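Local atomic coordinates of amine oxidase domain-containing protein (Pyrococcus furiosus, PDB entry 3NRN), a protein that is not yet characterised in function but binds adenosine monophosphate and is probably an oxidoreductase of the flavin-containing amine oxidase family. Residues Ile26-Lys31 against Arg197-Asn202; Lys205-Lys210 against Glu228-Asp233. One frame throughout, in Å; residues are numbered along the deposited sequence.

Contact 1 of 2, residues Ile26-Lys31 against Arg197-Asn202. With AMP (adenosine monophosphate), chain B.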
loop_
_atom_site.group_PDB
_atom_site.type_symbol
_atom_site.label_atom_id
_atom_site.label_comp_id
_atom_site.label_asym_id
_atom_site.label_seq_id
_atom_site.Cartn_x
_atom_site.Cartn_y
_atom_site.Cartn_z
ATOM N N ILE A 26 5.311 -0.272 24.778
ATOM C CA ILE A 26 4.940 0.528 23.613
ATOM C C ILE A 26 3.955 1.667 23.875
ATOM O O ILE A 26 2.958 1.498 24.574
ATOM C CB ILE A 26 4.312 -0.373 22.516
ATOM C CG1 ILE A 26 5.339 -1.389 22.015
ATOM C CG2 ILE A 26 3.754 0.487 21.380
ATOM C CD1 ILE A 26 6.494 -0.785 21.282
ATOM N N ILE A 27 4.246 2.825 23.295
ATOM C CA ILE A 27 3.363 3.978 23.403
ATOM C C ILE A 27 3.176 4.576 22.011
ATOM O O ILE A 27 4.121 5.101 21.409
ATOM C CB ILE A 27 3.931 5.068 24.348
ATOM C CG1 ILE A 27 4.056 4.512 25.772
ATOM C CG2 ILE A 27 3.010 6.283 24.349
ATOM C CD1 ILE A 27 4.590 5.511 26.781
ATOM N N VAL A 28 1.963 4.472 21.489
ATOM C CA VAL A 28 1.660 5.023 20.173
ATOM C C VAL A 28 1.068 6.419 20.359
ATOM O O VAL A 28 0.164 6.618 21.174
ATOM C CB VAL A 28 0.656 4.134 19.420
ATOM C CG1 VAL A 28 0.427 4.671 18.008
ATOM C CG2 VAL A 28 1.176 2.693 19.380
ATOM N N LEU A 29 1.598 7.385 19.618
ATOM C CA LEU A 29 1.122 8.761 19.686
ATOM C C LEU A 29 0.469 9.101 18.351
ATOM O O LEU A 29 1.112 9.074 17.306
ATOM C CB LEU A 29 2.293 9.706 19.981
ATOM C CG LEU A 29 3.020 9.431 21.306
ATOM C CD1 LEU A 29 4.165 10.416 21.494
ATOM C CD2 LEU A 29 2.023 9.559 22.470
ATOM N N GLU A 30 -0.820 9.410 18.397
ATOM C CA GLU A 30 -1.587 9.728 17.205
ATOM C C GLU A 30 -2.103 11.159 17.259
ATOM O O GLU A 30 -2.744 11.565 18.231
ATOM C CB GLU A 30 -2.754 8.738 17.081
ATOM C CG GLU A 30 -3.790 9.069 16.019
ATOM C CD GLU A 30 -3.186 9.319 14.650
ATOM O OE1 GLU A 30 -2.240 8.606 14.253
ATOM O OE2 GLU A 30 -3.675 10.232 13.958
ATOM N N LYS A 31 -1.826 11.913 16.203
ATOM C CA LYS A 31 -2.236 13.306 16.110
ATOM C C LYS A 31 -3.746 13.511 16.031
ATOM O O LYS A 31 -4.289 14.368 16.722
ATOM C CB LYS A 31 -1.566 13.944 14.898
ATOM C CG LYS A 31 -1.954 15.368 14.609
ATOM C CD LYS A 31 -1.307 15.809 13.296
ATOM C CE LYS A 31 -1.728 17.208 12.899
ATOM N NZ LYS A 31 -1.044 17.646 11.648
ATOM N N ARG A 197 -6.151 -4.050 19.359
ATOM C CA ARG A 197 -6.428 -5.004 20.430
ATOM C C ARG A 197 -5.143 -5.664 20.916
ATOM O O ARG A 197 -4.937 -5.832 22.116
ATOM C CB ARG A 197 -7.393 -6.092 19.945
ATOM C CG ARG A 197 -7.500 -7.298 20.886
ATOM C CD ARG A 197 -8.332 -8.422 20.277
ATOM N NE ARG A 197 -7.628 -9.128 19.207
ATOM C CZ ARG A 197 -6.561 -9.903 19.392
ATOM N NH1 ARG A 197 -6.067 -10.076 20.610
ATOM N NH2 ARG A 197 -5.992 -10.519 18.364
ATOM N N ILE A 198 -4.280 -6.038 19.977
ATOM C CA ILE A 198 -3.032 -6.705 20.319
ATOM C C ILE A 198 -2.106 -5.815 21.134
ATOM O O ILE A 198 -1.425 -6.285 22.051
ATOM C CB ILE A 198 -2.304 -7.188 19.051
ATOM C CG1 ILE A 198 -3.133 -8.280 18.372
ATOM C CG2 ILE A 198 -0.915 -7.695 19.403
ATOM C CD1 ILE A 198 -2.676 -8.615 16.971
ATOM N N ILE A 199 -2.074 -4.535 20.794
ATOM C CA ILE A 199 -1.233 -3.585 21.512
ATOM C C ILE A 199 -1.764 -3.350 22.931
ATOM O O ILE A 199 -1.001 -3.318 23.900
ATOM C CB ILE A 199 -1.189 -2.218 20.782
ATOM C CG1 ILE A 199 -0.527 -2.378 19.414
ATOM C CG2 ILE A 199 -0.408 -1.195 21.612
ATOM C CD1 ILE A 199 -0.532 -1.105 18.583
HETATM N N MSE A 200 -3.077 -3.187 23.046
HETATM C CA MSE A 200 -3.679 -2.930 24.348
HETATM C C MSE A 200 -3.637 -4.147 25.268
HETATM O O MSE A 200 -3.528 -4.001 26.482
HETATM C CB MSE A 200 -5.114 -2.433 24.169
HETATM C CG MSE A 200 -5.206 -1.140 23.355
HETATM SE SE MSE A 200 -4.290 0.250 24.097
HETATM C CE MSE A 200 -2.658 -0.003 23.507
ATOM N N GLU A 201 -3.705 -5.345 24.698
ATOM C CA GLU A 201 -3.662 -6.549 25.516
ATOM C C GLU A 201 -2.227 -6.943 25.849
ATOM O O GLU A 201 -1.988 -7.906 26.571
ATOM C CB GLU A 201 -4.385 -7.700 24.809
ATOM C CG GLU A 201 -5.803 -7.331 24.393
ATOM C CD GLU A 201 -6.653 -8.523 24.002
ATOM O OE1 GLU A 201 -6.111 -9.493 23.431
ATOM O OE2 GLU A 201 -7.877 -8.475 24.251
ATOM N N ASN A 202 -1.264 -6.190 25.332
ATOM C CA ASN A 202 0.133 -6.486 25.607
ATOM C C ASN A 202 0.834 -5.330 26.304
ATOM O O ASN A 202 1.985 -5.005 25.994
ATOM C CB ASN A 202 0.865 -6.848 24.317
ATOM C CG ASN A 202 0.603 -8.281 23.887
ATOM O OD1 ASN A 202 1.172 -9.217 24.441
ATOM N ND2 ASN A 202 -0.271 -8.456 22.902
HETATM P P AMP B . -0.427 6.832 7.394
HETATM O O1P AMP B . 0.871 6.114 7.701
HETATM O O2P AMP B . -0.137 8.041 6.507
HETATM O O3P AMP B . -1.539 5.948 6.991
HETATM O "O5'" AMP B . -0.710 7.451 8.841
HETATM C "C5'" AMP B . 0.350 8.107 9.545
HETATM C "C4'" AMP B . -0.337 8.586 10.817
HETATM O "O4'" AMP B . 0.428 9.595 11.483
HETATM C "C3'" AMP B . -1.724 9.171 10.602
HETATM O "O3'" AMP B . -2.571 8.404 11.482
HETATM C "C2'" AMP B . -1.554 10.638 11.051
HETATM O "O2'" AMP B . -2.710 11.259 11.649
HETATM C "C1'" AMP B . -0.453 10.485 12.084
HETATM N N9 AMP B . 0.415 11.667 12.260
HETATM C C8 AMP B . 0.896 12.497 11.298
HETATM N N7 AMP B . 1.730 13.412 11.858
HETATM C C5 AMP B . 1.838 13.114 13.161
HETATM C C6 AMP B . 2.559 13.708 14.294
HETATM N N6 AMP B . 3.337 14.803 14.070
HETATM N N1 AMP B . 2.401 13.108 15.499
HETATM C C2 AMP B . 1.631 11.975 15.655
HETATM N N3 AMP B . 0.891 11.405 14.670
HETATM C C4 AMP B . 0.973 11.953 13.433
HETATM O O HOH W 1 3.582 -2.661 25.529
#

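Contact 2 of 2, residues Lys205-Lys210 against Glu228-Asp233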
loop_
_atom_site.group_PDB
_atom_site.type_symbol
_atom_site.label_atom_id
_atom_site.label_comp_id
_atom_site.label_asym_id
_atom_site.label_seq_id
_atom_site.Cartn_x
_atom_site.Cartn_y
_atom_site.Cartn_z
ATOM N N LYS A 205 0.173 1.335 25.030
ATOM C CA LYS A 205 -0.719 2.486 25.121
ATOM C C LYS A 205 -0.913 3.159 23.765
ATOM O O LYS A 205 0.008 3.220 22.955
ATOM C CB LYS A 205 -0.180 3.515 26.113
ATOM C CG LYS A 205 -0.271 3.092 27.567
ATOM C CD LYS A 205 0.254 4.188 28.474
ATOM C CE LYS A 205 0.189 3.774 29.932
ATOM N NZ LYS A 205 0.730 4.843 30.813
ATOM N N ILE A 206 -2.125 3.651 23.525
ATOM C CA ILE A 206 -2.449 4.346 22.285
ATOM C C ILE A 206 -3.120 5.663 22.666
ATOM O O ILE A 206 -4.245 5.677 23.163
ATOM C CB ILE A 206 -3.398 3.509 21.412
ATOM C CG1 ILE A 206 -2.729 2.173 21.076
ATOM C CG2 ILE A 206 -3.727 4.256 20.123
ATOM C CD1 ILE A 206 -3.618 1.217 20.320
ATOM N N LEU A 207 -2.412 6.765 22.443
ATOM C CA LEU A 207 -2.916 8.084 22.796
ATOM C C LEU A 207 -3.249 8.959 21.592
ATOM O O LEU A 207 -2.361 9.374 20.842
ATOM C CB LEU A 207 -1.888 8.785 23.687
ATOM C CG LEU A 207 -1.355 7.896 24.818
ATOM C CD1 LEU A 207 -0.220 8.594 25.548
ATOM C CD2 LEU A 207 -2.489 7.558 25.778
ATOM N N THR A 208 -4.538 9.236 21.413
ATOM C CA THR A 208 -4.992 10.069 20.307
ATOM C C THR A 208 -4.925 11.548 20.689
ATOM O O THR A 208 -4.830 11.900 21.867
ATOM C CB THR A 208 -6.437 9.728 19.896
ATOM O OG1 THR A 208 -7.278 9.742 21.054
ATOM C CG2 THR A 208 -6.494 8.357 19.232
ATOM N N ARG A 209 -4.977 12.407 19.681
ATOM C CA ARG A 209 -4.892 13.846 19.887
ATOM C C ARG A 209 -3.553 14.220 20.513
ATOM O O ARG A 209 -3.466 15.149 21.315
ATOM C CB ARG A 209 -6.048 14.345 20.763
ATOM C CG ARG A 209 -7.412 14.254 20.086
ATOM C CD ARG A 209 -8.456 15.094 20.819
ATOM N NE ARG A 209 -9.752 15.091 20.142
ATOM C CZ ARG A 209 -10.605 14.070 20.152
ATOM N NH1 ARG A 209 -10.312 12.958 20.812
ATOM N NH2 ARG A 209 -11.753 14.157 19.491
ATOM N N LYS A 210 -2.512 13.474 20.149
ATOM C CA LYS A 210 -1.165 13.740 20.639
ATOM C C LYS A 210 -0.313 14.019 19.412
ATOM O O LYS A 210 0.106 13.098 18.711
ATOM C CB LYS A 210 -0.604 12.534 21.396
ATOM C CG LYS A 210 -1.326 12.225 22.687
ATOM C CD LYS A 210 -1.213 13.380 23.665
ATOM C CE LYS A 210 -2.162 13.187 24.831
ATOM N NZ LYS A 210 -2.252 14.411 25.671
ATOM N N GLU A 228 3.697 17.252 26.522
ATOM C CA GLU A 228 3.924 16.018 27.265
ATOM C C GLU A 228 5.265 15.423 26.854
ATOM O O GLU A 228 5.680 15.561 25.703
ATOM C CB GLU A 228 2.798 15.021 27.025
ATOM C CG GLU A 228 1.519 15.415 27.730
ATOM C CD GLU A 228 0.484 14.327 27.698
ATOM O OE1 GLU A 228 -0.009 14.010 26.595
ATOM O OE2 GLU A 228 0.173 13.781 28.778
ATOM N N GLU A 229 5.940 14.782 27.805
ATOM C CA GLU A 229 7.251 14.166 27.573
ATOM C C GLU A 229 7.217 12.652 27.613
ATOM O O GLU A 229 6.675 12.066 28.552
ATOM C CB GLU A 229 8.266 14.633 28.622
ATOM C CG GLU A 229 8.420 16.124 28.699
ATOM C CD GLU A 229 8.217 16.753 27.351
ATOM O OE1 GLU A 229 8.597 16.105 26.352
ATOM O OE2 GLU A 229 7.688 17.884 27.282
ATOM N N TYR A 230 7.821 12.030 26.601
ATOM C CA TYR A 230 7.889 10.575 26.506
ATOM C C TYR A 230 9.310 10.175 26.134
ATOM O O TYR A 230 9.737 10.396 25.006
ATOM C CB TYR A 230 6.936 10.068 25.423
ATOM C CG TYR A 230 5.498 10.456 25.650
ATOM C CD1 TYR A 230 4.667 9.687 26.463
ATOM C CD2 TYR A 230 4.970 11.604 25.062
ATOM C CE1 TYR A 230 3.342 10.051 26.684
ATOM C CE2 TYR A 230 3.655 11.977 25.276
ATOM C CZ TYR A 230 2.842 11.196 26.086
ATOM O OH TYR A 230 1.530 11.566 26.288
ATOM N N SER A 231 10.047 9.607 27.081
ATOM C CA SER A 231 11.411 9.167 26.809
ATOM C C SER A 231 11.339 7.824 26.062
ATOM O O SER A 231 10.382 7.076 26.222
ATOM C CB SER A 231 12.175 9.004 28.124
ATOM O OG SER A 231 11.469 8.145 29.002
ATOM N N PHE A 232 12.344 7.520 25.249
ATOM C CA PHE A 232 12.327 6.274 24.496
ATOM C C PHE A 232 13.701 5.638 24.318
ATOM O O PHE A 232 14.726 6.319 24.384
ATOM C CB PHE A 232 11.716 6.524 23.107
ATOM C CG PHE A 232 12.580 7.381 22.200
ATOM C CD1 PHE A 232 13.620 6.820 21.462
ATOM C CD2 PHE A 232 12.356 8.753 22.098
ATOM C CE1 PHE A 232 14.421 7.616 20.634
ATOM C CE2 PHE A 232 13.146 9.548 21.284
ATOM C CZ PHE A 232 14.183 8.977 20.547
ATOM N N ASP A 233 13.709 4.323 24.101
ATOM C CA ASP A 233 14.952 3.597 23.832
ATOM C C ASP A 233 15.034 3.536 22.307
ATOM O O ASP A 233 16.109 3.607 21.718
ATOM C CB ASP A 233 14.900 2.185 24.431
ATOM C CG ASP A 233 14.913 2.204 25.952
ATOM O OD1 ASP A 233 15.820 2.842 26.525
ATOM O OD2 ASP A 233 14.022 1.592 26.576
#

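Contact 1 of 2, residues Ile26-Lys31 against Arg197-Asn202
Glu30 OE2 takes a hydrogen bond from the ribose hydroxyl O2' of AMP, 2.7 Å away, and also bonds the hydroxyl of Ser32. Its twin OE1 accepts from O3' at 2.8 Å and meets the backbone N of Ala8, so the carboxylate clamps both ribose hydroxyls while its two second partners fix its rotation. This is the hallmark of a Rossmann-type nucleotide site: an acidic residue at the end of the second strand, facing the glycine-rich turn after the first. Glutamate suits the place because its two carboxylate oxygens can each accept from one hydroxyl of the ribose diol; CG stands anti to its backbone N (chi1 170°) and the chain then bends at chi2 (52°), which brings the carboxylate onto the sugar. With an alanine here, both ribose hydroxyls and the N-H of Ala8 would probably lose their acceptor. The next residue, Lys31, sets its CB 3.5 Å from AMP N3.

Behind the site, strand 25-29 packs on helix 188-200 through aliphatic side chains. Ile199 spans two strand residues with separate branches. Its extended arm brings CD1 to 4.2 Å from Val28 CG2, and its CG2 lies beside Ile26 CG2 at a looser 4.5 Å. Beta-branched residues suit both positions on the strand, being compact and at home in extended backbone; Ile26 also touches Leu19 and Ala20 of helix 10-21, which shares this buried layer. A water joins the elements where the helix runs out, donating to Asn202 O and accepting from Ile26 N at 3.0 Å. Asn202 also folds its side chain back on the last turn: ND2 gives Ile198 O a short, nearly straight bond of 2.6 Å (170° at the hydrogen), with the acceptor oxygen in the plane of the Asn202 amide.

Contact 2 of 2, residues Lys205-Lys210 against Glu228-Asp233
A three-stranded beta-meander, inserted between the third and fourth strands of the Rossmann-type sheet as in many FAD-binding enzymes, here leans its last strand, 229-231, on the edge strand 205-207 and the loop that follows it. The backbones stay well apart, and side chains alone bridge them.

Lys210 NZ forms a salt bridge with Glu228 OE1, the two side chains crossing at about a right angle. The modelled separation of 2.5 Å is very short for such a pair, so its exact value is doubtful, though the pairing of charges is clear. Asp226 OD2 also binds NZ, and the lysine probably offsets the repulsion between these two neighbouring acids. A bend at chi2 (-62°) leads the long lysine chain to them; glutamate suits the other side because its extended chain carries the carboxylate across from the meander.

Residues three apart in a regular strand would face opposite ways, yet Leu207 and Lys210 both point at the meander. Between them Arg209 takes a left-handed backbone conformation (phi 62°, psi 34°), which breaks the strand's alternation and lets the loop return its lysine to the same side. That lysine also borders the AMP pocket.

Tyr230 touches both the apolar and the charged parts of the contact: a ring edged by a polar hydroxyl suits that place. Its OH lies 2.9 Å from Glu228 OE1, at best a weak hydrogen bond, and 4.2 Å from Lys210 CD. Leu29 of the neighbouring strand backs Leu207, Lys210 and the tyrosine alike. Leu207 reaches the ring obliquely with one methyl: CD1 lies 3.5 Å from Tyr230 OH and 4.0 Å from Tyr230 CE1.

From the N terminus, strand 25-29 comes first; contact 1 then closes a long loop of 165 residues, when helix 188-200 returns to lie on that strand. After a short turn the chain enters strand 205-207, where contact 2 opens a much smaller loop of 17 residues, holding the first two strands of the beta-meander. The two loops follow in series, neither crossing nor enclosing the other. In space their centres are about 10 Å apart, because strands 25-29 and 205-207 are parallel neighbours: Val28 N lies 2.7 Å from Lys205 O and Glu30 O 2.7 Å from Lys210 N, both probable hydrogen bonds. Helix, sheet edge and meander are thereby joined beside the nucleotide pocket.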